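Local structure of 2-hydroxyisobutyryl-CoA synthetase (Aquincola tertiaricarbonis, 6HE0) at residues A[92-97]-A[339-344]; A[413-418]-A[448-453]. The protein belongs to the ANL superfamily of AMP-binding enzymes, pairing a large N-terminal part with a small C-terminal domain, and holds nucleotide ligands and coenzyme A in this crystal. All coordinates share one frame; numbering follows the deposited sequence.

Contact 1. Residues A[92-97]-A[339-344]; sequences VPVVKK and RLLSGD. With 8LE ([[(2~{R},3~{S},4~{R},5~{R})-5-(6-aminopurin-9-yl)-3,4-bis(oxidanyl)oxolan-2-yl]methoxy-oxidanyl-phosphoryl] 2-methyl-2-oxidanyl-propanoate), chain B.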
loop_
_atom_site.group_PDB
_atom_site.type_symbol
_atom_site.label_atom_id
_atom_site.label_comp_id
_atom_site.label_asym_id
_atom_site.label_seq_id
_atom_site.Cartn_x
_atom_site.Cartn_y
_atom_site.Cartn_z
ATOM N N VAL A 92 13.678 -26.244 -24.332
ATOM C CA VAL A 92 13.226 -24.882 -24.027
ATOM C C VAL A 92 14.347 -24.111 -23.333
ATOM O O VAL A 92 14.762 -24.493 -22.230
ATOM C CB VAL A 92 11.861 -24.859 -23.274
ATOM C CG1 VAL A 92 11.295 -23.442 -23.136
ATOM C CG2 VAL A 92 10.844 -25.784 -23.942
ATOM N N PRO A 93 14.880 -23.036 -23.971
ATOM C CA PRO A 93 15.965 -22.271 -23.326
ATOM C C PRO A 93 15.462 -21.491 -22.114
ATOM O O PRO A 93 14.293 -21.071 -22.102
ATOM C CB PRO A 93 16.435 -21.332 -24.442
ATOM C CG PRO A 93 15.196 -21.100 -25.268
ATOM C CD PRO A 93 14.494 -22.433 -25.269
ATOM N N VAL A 94 16.329 -21.277 -21.102
ATOM C CA VAL A 94 15.898 -20.502 -19.933
ATOM C C VAL A 94 15.807 -18.998 -20.251
ATOM O O VAL A 94 16.560 -18.481 -21.079
ATOM C CB VAL A 94 16.699 -20.767 -18.630
ATOM C CG1 VAL A 94 16.463 -22.186 -18.116
ATOM C CG2 VAL A 94 18.185 -20.475 -18.805
ATOM N N VAL A 95 14.871 -18.319 -19.600
ATOM C CA VAL A 95 14.712 -16.875 -19.690
ATOM C C VAL A 95 15.556 -16.294 -18.556
ATOM O O VAL A 95 15.501 -16.803 -17.442
ATOM C CB VAL A 95 13.217 -16.438 -19.529
ATOM C CG1 VAL A 95 13.100 -14.934 -19.317
ATOM C CG2 VAL A 95 12.384 -16.875 -20.721
ATOM N N LYS A 96 16.298 -15.212 -18.832
ATOM C CA LYS A 96 17.090 -14.476 -17.833
ATOM C C LYS A 96 16.405 -13.129 -17.628
ATOM O O LYS A 96 15.766 -12.620 -18.559
ATOM C CB LYS A 96 18.515 -14.212 -18.357
ATOM C CG LYS A 96 19.370 -15.457 -18.611
ATOM C CD LYS A 96 20.695 -15.052 -19.248
ATOM C CE LYS A 96 21.509 -16.229 -19.739
ATOM N NZ LYS A 96 22.769 -15.790 -20.407
ATOM N N LYS A 97 16.578 -12.525 -16.451
ATOM C CA LYS A 97 16.045 -11.204 -16.120
ATOM C C LYS A 97 16.581 -10.106 -17.081
ATOM O O LYS A 97 15.845 -9.181 -17.418
ATOM C CB LYS A 97 16.331 -10.870 -14.648
ATOM C CG LYS A 97 15.140 -11.218 -13.721
ATOM C CD LYS A 97 15.482 -11.234 -12.222
ATOM C CE LYS A 97 15.368 -9.884 -11.553
ATOM N NZ LYS A 97 15.328 -10.005 -10.066
ATOM N N ARG A 339 10.146 -21.070 -17.979
ATOM C CA ARG A 339 11.521 -21.462 -17.651
ATOM C C ARG A 339 12.389 -20.236 -17.311
ATOM O O ARG A 339 13.464 -20.041 -17.885
ATOM C CB ARG A 339 12.152 -22.371 -18.726
ATOM C CG ARG A 339 11.600 -23.770 -18.639
ATOM C CD ARG A 339 12.173 -24.756 -19.602
ATOM N NE ARG A 339 13.630 -24.760 -19.682
ATOM C CZ ARG A 339 14.440 -25.480 -18.916
ATOM N NH1 ARG A 339 13.953 -26.211 -17.926
ATOM N NH2 ARG A 339 15.748 -25.445 -19.113
ATOM N N LEU A 340 11.885 -19.381 -16.391
ATOM C CA LEU A 340 12.649 -18.231 -15.923
ATOM C C LEU A 340 13.734 -18.729 -14.921
ATOM O O LEU A 340 13.415 -19.351 -13.909
ATOM C CB LEU A 340 11.727 -17.154 -15.282
ATOM C CG LEU A 340 12.473 -16.021 -14.503
ATOM C CD1 LEU A 340 13.345 -15.161 -15.436
ATOM C CD2 LEU A 340 11.501 -15.140 -13.743
ATOM N N LEU A 341 15.004 -18.441 -15.214
ATOM C CA LEU A 341 16.134 -18.815 -14.367
ATOM C C LEU A 341 16.145 -17.910 -13.152
ATOM O O LEU A 341 16.235 -16.698 -13.297
ATOM C CB LEU A 341 17.468 -18.680 -15.151
ATOM C CG LEU A 341 18.785 -18.860 -14.332
ATOM C CD1 LEU A 341 18.864 -20.235 -13.694
ATOM C CD2 LEU A 341 20.022 -18.611 -15.191
ATOM N N SER A 342 16.071 -18.488 -11.962
ATOM C CA SER A 342 16.102 -17.710 -10.738
ATOM C C SER A 342 17.524 -17.229 -10.390
ATOM O O SER A 342 17.686 -16.105 -9.918
ATOM C CB SER A 342 15.527 -18.517 -9.585
ATOM O OG SER A 342 16.477 -19.477 -9.158
ATOM N N GLY A 343 18.513 -18.114 -10.546
ATOM C CA GLY A 343 19.898 -17.831 -10.191
ATOM C C GLY A 343 20.183 -18.103 -8.726
ATOM O O GLY A 343 21.317 -17.917 -8.269
ATOM N N ASP A 344 19.147 -18.530 -7.972
ATOM C CA ASP A 344 19.251 -18.908 -6.553
ATOM C C ASP A 344 19.746 -20.322 -6.458
ATOM O O ASP A 344 19.775 -21.015 -7.469
ATOM C CB ASP A 344 17.858 -18.893 -5.922
ATOM C CG ASP A 344 17.276 -17.520 -5.881
ATOM O OD1 ASP A 344 18.009 -16.589 -5.485
ATOM O OD2 ASP A 344 16.122 -17.348 -6.362
HETATM C C2 8LE B . 15.378 -16.958 0.260
HETATM C CAA 8LE B . 8.138 -11.624 -4.127
HETATM C CAZ 8LE B . 9.368 -11.911 -3.263
HETATM C CAB 8LE B . 9.597 -13.417 -3.182
HETATM O OAF 8LE B . 9.121 -11.426 -1.935
HETATM C CAS 8LE B . 10.567 -11.208 -3.887
HETATM O OAD 8LE B . 11.428 -10.669 -3.218
HETATM O OAQ 8LE B . 10.677 -11.119 -5.332
HETATM P PBC 8LE B . 11.967 -10.559 -6.104
HETATM O OAI 8LE B . 11.828 -10.913 -7.570
HETATM O OAE 8LE B . 12.136 -9.078 -5.968
HETATM O "O5'" 8LE B . 13.288 -11.227 -5.498
HETATM C "C5'" 8LE B . 13.451 -12.634 -5.513
HETATM C "C4'" 8LE B . 14.836 -12.932 -4.982
HETATM O "O4'" 8LE B . 14.937 -12.603 -3.584
HETATM C "C3'" 8LE B . 15.073 -14.417 -5.097
HETATM O "O3'" 8LE B . 15.869 -14.647 -6.258
HETATM C "C2'" 8LE B . 15.804 -14.790 -3.814
HETATM O "O2'" 8LE B . 17.212 -14.627 -3.972
HETATM C "C1'" 8LE B . 15.378 -13.733 -2.813
HETATM N N9 8LE B . 14.279 -14.315 -1.992
HETATM C C8 8LE B . 12.974 -14.001 -2.068
HETATM N N7 8LE B . 12.294 -14.740 -1.172
HETATM C C5 8LE B . 13.174 -15.574 -0.582
HETATM C C4 8LE B . 14.428 -15.300 -1.099
HETATM N N3 8LE B . 15.522 -15.986 -0.649
HETATM N N1 8LE B . 14.176 -17.215 0.811
HETATM C C6 8LE B . 13.063 -16.564 0.397
HETATM N N6 8LE B . 11.865 -16.852 0.949
#
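Arg339 turns its CG trans to its own carbonyl carbon (chi1 -75°) and then bends at chi3 (48°), which carries its NE beside the carbonyl of Val92, the residue that follows helix 85-91. The arginine opens a G1 beta bulge: it and Leu340 both face Tyr327 on strand 322-329 of the antiparallel sheet, and its backbone takes the left-handed conformation usual at the first bulge position. NE donates to Val92 O at 2.8 Å in a bent bond, with the nitrogen standing above the carbonyl plane. Val94, slim and branched, can lie against the flat guanidinium: its CG1 is over one face, 3.5 Å from Arg339 NH2. Glu307, through a salt bridge to NH1, probably balances the charge of this buried arginine, and the carbonyl of Met314 accepts from NH2.

A single beta bridge joins the backbones: Val95 N gives to Arg339 O (2.8 Å), and Leu341 N gives to Val95 O (2.8 Å). Apolar residues suit the flanks of this bridge. Leu340 CD1 swings back against Val95 CG1 (3.9 Å), although its CB points away, while Leu341 CB meets Val94 CB at 4.1 Å. Further on, Ser342 OG receives the amide of Asp344 in an ST turn. The carboxylate beyond it faces the ribose of 8LE, with Asp344 OD1 2.6 Å from O2' and OD2 2.7 Å from O3'.

Contact 2. Residues A[413-418]-A[448-453]; sequences LLLRVE and VRAKVE. With COA (coenzyme A), chain D.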
loop_
_atom_site.group_PDB
_atom_site.type_symbol
_atom_site.label_atom_id
_atom_site.label_comp_id
_atom_site.label_asym_id
_atom_site.label_seq_id
_atom_site.Cartn_x
_atom_site.Cartn_y
_atom_site.Cartn_z
ATOM N N LEU A 413 23.858 -1.647 4.261
ATOM C CA LEU A 413 24.682 -1.674 3.079
ATOM C C LEU A 413 25.649 -0.506 3.214
ATOM O O LEU A 413 25.210 0.638 3.191
ATOM C CB LEU A 413 23.808 -1.429 1.830
ATOM C CG LEU A 413 24.225 -2.067 0.491
ATOM C CD1 LEU A 413 23.529 -1.393 -0.665
ATOM C CD2 LEU A 413 25.729 -2.088 0.282
ATOM N N LEU A 414 26.956 -0.800 3.321
ATOM C CA LEU A 414 28.000 0.210 3.406
ATOM C C LEU A 414 28.801 0.269 2.103
ATOM O O LEU A 414 29.238 -0.770 1.621
ATOM C CB LEU A 414 28.932 -0.048 4.614
ATOM C CG LEU A 414 30.197 0.875 4.720
ATOM C CD1 LEU A 414 29.821 2.327 4.951
ATOM C CD2 LEU A 414 31.149 0.400 5.772
ATOM N N LEU A 415 28.955 1.476 1.519
ATOM C CA LEU A 415 29.781 1.703 0.324
ATOM C C LEU A 415 30.941 2.556 0.712
ATOM O O LEU A 415 30.747 3.636 1.275
ATOM C CB LEU A 415 29.058 2.401 -0.839
ATOM C CG LEU A 415 27.722 1.849 -1.321
ATOM C CD1 LEU A 415 27.235 2.651 -2.519
ATOM C CD2 LEU A 415 27.816 0.360 -1.684
ATOM N N ARG A 416 32.152 2.071 0.444
ATOM C CA ARG A 416 33.380 2.820 0.686
ATOM C C ARG A 416 33.779 3.254 -0.702
ATOM O O ARG A 416 34.088 2.414 -1.543
ATOM C CB ARG A 416 34.440 1.943 1.360
ATOM C CG ARG A 416 34.068 1.582 2.780
ATOM C CD ARG A 416 35.289 1.305 3.636
ATOM N NE ARG A 416 34.893 1.231 5.039
ATOM C CZ ARG A 416 34.885 0.116 5.760
ATOM N NH1 ARG A 416 35.321 -1.028 5.239
ATOM N NH2 ARG A 416 34.475 0.140 7.020
ATOM N N VAL A 417 33.640 4.546 -0.985
ATOM C CA VAL A 417 33.823 5.091 -2.322
ATOM C C VAL A 417 35.013 6.028 -2.411
ATOM O O VAL A 417 35.199 6.882 -1.537
ATOM C CB VAL A 417 32.511 5.785 -2.765
ATOM C CG1 VAL A 417 32.562 6.215 -4.238
ATOM C CG2 VAL A 417 31.286 4.901 -2.497
ATOM N N GLU A 418 35.813 5.884 -3.477
ATOM C CA GLU A 418 36.938 6.771 -3.719
ATOM C C GLU A 418 36.465 8.024 -4.452
ATOM O O GLU A 418 35.778 7.920 -5.477
ATOM C CB GLU A 418 38.020 6.102 -4.578
ATOM C CG GLU A 418 38.863 5.071 -3.861
ATOM C CD GLU A 418 40.121 4.632 -4.589
ATOM O OE1 GLU A 418 40.241 4.860 -5.815
ATOM O OE2 GLU A 418 40.996 4.044 -3.919
ATOM N N VAL A 448 16.792 1.260 -1.844
ATOM C CA VAL A 448 17.091 1.170 -0.389
ATOM C C VAL A 448 18.180 2.135 -0.070
ATOM O O VAL A 448 19.057 2.369 -0.912
ATOM C CB VAL A 448 17.489 -0.260 0.129
ATOM C CG1 VAL A 448 16.285 -1.205 0.128
ATOM C CG2 VAL A 448 18.678 -0.849 -0.644
ATOM N N ARG A 449 18.176 2.635 1.161
ATOM C CA ARG A 449 19.162 3.572 1.684
ATOM C C ARG A 449 20.466 2.816 1.908
ATOM O O ARG A 449 20.505 1.814 2.639
ATOM C CB ARG A 449 18.640 4.173 3.011
ATOM C CG ARG A 449 19.536 5.226 3.696
ATOM C CD ARG A 449 19.140 5.491 5.161
ATOM N NE ARG A 449 18.752 4.254 5.857
ATOM C CZ ARG A 449 19.601 3.393 6.409
ATOM N NH1 ARG A 449 20.903 3.639 6.408
ATOM N NH2 ARG A 449 19.154 2.277 6.965
ATOM N N ALA A 450 21.528 3.282 1.259
ATOM C CA ALA A 450 22.862 2.729 1.482
ATOM C C ALA A 450 23.637 3.750 2.309
ATOM O O ALA A 450 23.351 4.954 2.240
ATOM C CB ALA A 450 23.568 2.506 0.158
ATOM N N LYS A 451 24.587 3.285 3.106
ATOM C CA LYS A 451 25.440 4.201 3.855
ATOM C C LYS A 451 26.696 4.410 2.981
ATOM O O LYS A 451 27.256 3.436 2.522
ATOM C CB LYS A 451 25.803 3.640 5.243
ATOM C CG LYS A 451 26.760 4.572 6.013
ATOM C CD LYS A 451 26.871 4.213 7.486
ATOM C CE LYS A 451 28.035 4.912 8.157
ATOM N NZ LYS A 451 28.990 3.941 8.770
ATOM N N VAL A 452 27.079 5.663 2.699
ATOM C CA VAL A 452 28.240 5.994 1.853
ATOM C C VAL A 452 29.335 6.742 2.653
ATOM O O VAL A 452 29.057 7.771 3.262
ATOM C CB VAL A 452 27.833 6.756 0.548
ATOM C CG1 VAL A 452 29.062 7.113 -0.283
ATOM C CG2 VAL A 452 26.866 5.922 -0.291
ATOM N N GLU A 453 30.561 6.204 2.642
ATOM C CA GLU A 453 31.753 6.754 3.306
ATOM C C GLU A 453 32.862 6.910 2.264
ATOM O O GLU A 453 33.007 6.061 1.377
ATOM C CB GLU A 453 32.278 5.804 4.391
ATOM C CG GLU A 453 31.375 5.603 5.602
ATOM C CD GLU A 453 31.997 4.780 6.724
ATOM O OE1 GLU A 453 31.487 4.880 7.862
ATOM O OE2 GLU A 453 33.004 4.066 6.484
HETATM N N1A COA D . 10.055 -4.085 5.811
HETATM C C2A COA D . 9.450 -3.220 6.631
HETATM N N3A COA D . 9.928 -2.082 7.148
HETATM C C4A COA D . 11.192 -1.867 6.766
HETATM C C5A COA D . 11.950 -2.671 5.930
HETATM C C6A COA D . 11.327 -3.839 5.431
HETATM N N6A COA D . 11.897 -4.682 4.577
HETATM N N7A COA D . 13.226 -2.150 5.774
HETATM C C8A COA D . 13.217 -1.075 6.524
HETATM N N9A COA D . 12.018 -0.835 7.144
HETATM C C1B COA D . 11.676 0.304 8.004
HETATM C C2B COA D . 12.754 0.622 9.033
HETATM O O2B COA D . 12.690 -0.295 10.119
HETATM C C3B COA D . 12.487 2.110 9.291
HETATM O O3B COA D . 11.391 2.331 10.202
HETATM P P3B COA D . 11.563 2.569 11.751
HETATM O O7A COA D . 10.458 3.393 12.203
HETATM O O8A COA D . 11.553 1.190 12.307
HETATM O O9A COA D . 12.937 3.167 12.008
HETATM C C4B COA D . 12.003 2.635 7.937
HETATM O O4B COA D . 11.525 1.475 7.214
HETATM C C5B COA D . 13.057 3.355 7.131
HETATM O O5B COA D . 14.210 2.475 7.078
HETATM P P1A COA D . 15.442 2.679 6.082
HETATM O O1A COA D . 16.500 1.664 6.284
HETATM O O2A COA D . 16.023 4.057 6.151
HETATM O O3A COA D . 14.697 2.603 4.677
HETATM P P2A COA D . 14.808 1.826 3.293
HETATM O O4A COA D . 15.817 2.527 2.490
HETATM O O5A COA D . 15.190 0.379 3.568
HETATM O O6A COA D . 13.322 1.848 2.709
HETATM C CBP COA D . 11.541 0.202 2.512
HETATM C CCP COA D . 12.326 1.120 3.452
HETATM C CDP COA D . 10.554 -0.674 3.290
HETATM C CEP COA D . 10.756 1.104 1.542
HETATM C CAP COA D . 12.564 -0.678 1.743
HETATM O OAP COA D . 13.419 -1.443 2.590
HETATM C C9P COA D . 11.959 -1.563 0.659
HETATM O O9P COA D . 11.439 -1.063 -0.335
HETATM N N8P COA D . 12.018 -2.882 0.827
HETATM C C7P COA D . 11.386 -3.763 -0.144
HETATM C C6P COA D . 11.805 -5.163 0.023
HETATM C C5P COA D . 10.720 -6.002 0.641
HETATM O O5P COA D . 10.270 -5.746 1.758
HETATM N N4P COA D . 10.345 -7.058 -0.078
HETATM C C3P COA D . 9.814 -8.280 0.505
HETATM C C2P COA D . 8.303 -8.304 0.614
HETATM S S1P COA D . 8.070 -9.016 2.260
HETATM O O HOH W 1 21.779 0.324 4.472
#
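Leu414 pushes its CD1 methyl into a hollow between the neighbouring strand's Lys451 and Glu453, whose stems lie on the same face of the sheet; it stops 3.7 Å from Glu453 CG. On the other face Val452 is the bump. Its two branches point apart, CG2 meeting Leu415 CD1 at 4.0 Å and CG1 meeting Val417 CG2 at 3.8 Å, and this beta-branched residue thereby fills the dip between two apolar neighbours. At the Leu413 end Ala450 offers just a methyl, a shallow surface for Leu413 CD1. Helix 428-446 packs on this apolar face, with Val442 against Leu415 and Phe434 against Val417.

That helix lies between the two strands in the chain, and the strands run side by side and parallel, the pattern of a beta-alpha-beta crossover in the C-terminal domain. Four nearly straight backbone hydrogen bonds join them, from Leu413 O to Val417 N.

Charged groups line the Leu414 face, as suits a partly exposed surface. Glu453, extended beyond CG, holds Lys451 NZ at 2.8 Å through OE1, and its OE2 makes a long salt bridge of 3.7 Å to Arg416 NE. Leu414 CD2 sits over the Arg416 guanidinium near its rim.

Two residues before Lys451, Arg449 turns to coenzyme A. Its backbone N donates a hydrogen bond to O4A at 2.7 Å; from the guanidinium edge NE donates to O2A (2.8 Å) and NH2 to O1A (2.8 Å), both on the other phosphate of the diphosphate, while Glu412 also pairs with NH2.

Overall arrangement
After several helices, the last of them 85-91, the chain reaches residues 92-97, the connection to helix 97-106; contact 1 closes only when residues 339-344 arrive, with 241 residues in between. That loop contains the whole five-stranded parallel sheet and three strands of the antiparallel one, so contact 1 ties an early connection between helices to the antiparallel sheet. Contact 2 opens afterwards and is far more local: 29 mostly helical residues separate 413-418 from 448-453, and it joins an inner strand of the C-terminal mixed sheet to an outermost one. The two contacts follow in series, neither nesting nor crossing. The centres of contacts 1 and 2 are about 30 Å apart; the nearest atoms of contacts 1 and 2 are about 14 Å apart.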